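PDB 5I2A: diol-dehydratase from Roseburia inulinivorans, which probably dehydrates 1,2-propanediol as a B12-independent diol dehydratase of the glycyl radical enzyme family. Local coordinates for residues D358-D362 / L363-C367. Sequence-based numbering, arbitrary orientation.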
loop_
_atom_site.group_PDB
_atom_site.type_symbol
_atom_site.label_atom_id
_atom_site.label_comp_id
_atom_site.label_asym_id
_atom_site.label_seq_id
_atom_site.Cartn_x
_atom_site.Cartn_y
_atom_site.Cartn_z
ATOM N N ASP A 358 -40.183 22.970 1.012
ATOM C CA ASP A 358 -39.710 23.220 -0.349
ATOM C C ASP A 358 -38.483 24.118 -0.329
ATOM O O ASP A 358 -38.438 25.087 0.404
ATOM C CB ASP A 358 -40.797 23.844 -1.219
ATOM C CG ASP A 358 -40.410 23.875 -2.693
ATOM O OD1 ASP A 358 -39.953 22.840 -3.213
ATOM O OD2 ASP A 358 -40.554 24.932 -3.329
ATOM N N ALA A 359 -37.488 23.797 -1.144
ATOM C CA ALA A 359 -36.200 24.477 -1.060
ATOM C C ALA A 359 -36.030 25.568 -2.107
ATOM O O ALA A 359 -34.964 26.179 -2.197
ATOM C CB ALA A 359 -35.062 23.456 -1.186
ATOM N N THR A 360 -37.069 25.795 -2.902
ATOM C CA THR A 360 -37.009 26.772 -3.980
ATOM C C THR A 360 -36.612 28.143 -3.456
ATOM O O THR A 360 -37.095 28.573 -2.427
ATOM C CB THR A 360 -38.363 26.877 -4.702
ATOM O OG1 THR A 360 -38.743 25.588 -5.182
ATOM C CG2 THR A 360 -38.287 27.837 -5.872
ATOM N N ASN A 361 -35.699 28.810 -4.150
ATOM C CA ASN A 361 -35.360 30.182 -3.814
ATOM C C ASN A 361 -35.044 30.972 -5.087
ATOM O O ASN A 361 -35.213 30.459 -6.194
ATOM C CB ASN A 361 -34.197 30.228 -2.812
ATOM C CG ASN A 361 -32.922 29.571 -3.334
ATOM O OD1 ASN A 361 -32.521 29.771 -4.476
ATOM N ND2 ASN A 361 -32.256 28.816 -2.470
ATOM N N ASP A 362 -34.584 32.207 -4.935
ATOM C CA ASP A 362 -34.266 33.037 -6.089
ATOM C C ASP A 362 -33.215 32.407 -7.010
ATOM O O ASP A 362 -33.316 32.501 -8.232
ATOM C CB ASP A 362 -33.780 34.420 -5.644
ATOM C CG ASP A 362 -34.927 35.412 -5.440
ATOM O OD1 ASP A 362 -35.972 35.281 -6.111
ATOM O OD2 ASP A 362 -34.770 36.333 -4.622
ATOM N N LEU A 363 -32.201 31.777 -6.424
ATOM C CA LEU A 363 -31.144 31.180 -7.236
ATOM C C LEU A 363 -31.663 29.979 -8.028
ATOM O O LEU A 363 -31.165 29.708 -9.117
ATOM C CB LEU A 363 -29.947 30.772 -6.365
ATOM C CG LEU A 363 -29.155 31.923 -5.745
ATOM C CD1 LEU A 363 -27.916 31.415 -5.030
ATOM C CD2 LEU A 363 -28.748 32.935 -6.810
ATOM N N SER A 364 -32.652 29.267 -7.487
ATOM C CA SER A 364 -33.253 28.141 -8.203
ATOM C C SER A 364 -33.708 28.584 -9.612
ATOM O O SER A 364 -33.404 27.928 -10.615
ATOM C CB SER A 364 -34.446 27.553 -7.429
ATOM O OG SER A 364 -34.137 27.305 -6.072
ATOM N N PHE A 365 -34.420 29.706 -9.682
ATOM C CA PHE A 365 -34.865 30.246 -10.971
ATOM C C PHE A 365 -33.691 30.784 -11.785
ATOM O O PHE A 365 -33.639 30.605 -12.996
ATOM C CB PHE A 365 -35.919 31.348 -10.768
ATOM C CG PHE A 365 -37.207 30.846 -10.171
ATOM C CD1 PHE A 365 -38.218 30.353 -10.974
ATOM C CD2 PHE A 365 -37.394 30.843 -8.808
ATOM C CE1 PHE A 365 -39.389 29.879 -10.421
ATOM C CE2 PHE A 365 -38.566 30.370 -8.255
ATOM C CZ PHE A 365 -39.559 29.879 -9.059
ATOM N N MET A 366 -32.737 31.431 -11.124
ATOM C CA MET A 366 -31.642 32.065 -11.854
ATOM C C MET A 366 -30.714 31.038 -12.512
ATOM O O MET A 366 -30.125 31.319 -13.552
ATOM C CB MET A 366 -30.869 32.998 -10.930
ATOM C CG MET A 366 -31.735 34.213 -10.513
ATOM S SD MET A 366 -31.132 35.140 -9.092
ATOM C CE MET A 366 -29.625 35.764 -9.800
ATOM N N CYS A 367 -30.614 29.846 -11.925
ATOM C CA CYS A 367 -29.843 28.759 -12.533
ATOM C C CYS A 367 -30.505 28.290 -13.832
ATOM O O CYS A 367 -29.840 28.038 -14.830
ATOM C CB CYS A 367 -29.690 27.597 -11.546
ATOM S SG CYS A 367 -28.609 27.974 -10.138
#
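Asn361 and Ser364 clasp each other across the first turn of helix 362-374. With CG between its own backbone N and carbonyl carbon (chi1 60°), Asn361 brings OD1 to the N-H groups at the start of the helix, where it accepts from Ser364 N at 3.1 Å, the donor tilted 28° from the carbonyl plane, and more weakly from Leu363 N at 2.8 Å. Ser364 answers in the other direction: its OG, turned back beside its own N, receives Asn361 N at 2.9 Å in a nearly straight bond. Asp291 steadies both side chains, its backbone O bound to Asn361 ND2 and its OD2 to Ser364 OG. Replacing Asn361 with alanine is likely to leave Leu363 N and Ser364 N without their side-chain acceptor and Asp291 O without its ND2 partner. Beside the cap, the Thr360 methyl CG2 meets Phe365 obliquely, 3.5 Å from CE2, while Asn361 O lies at the ring edge, 3.4 Å from CD2. Within the same first turn, Met366 N donates to Asp362 O, and Met366 runs alongside that oxygen, with CG at 3.3 Å and SD at 3.5 Å from Asp362 O. Reciprocal bonds between N-cap Asn361 and Ser364 define a capping box.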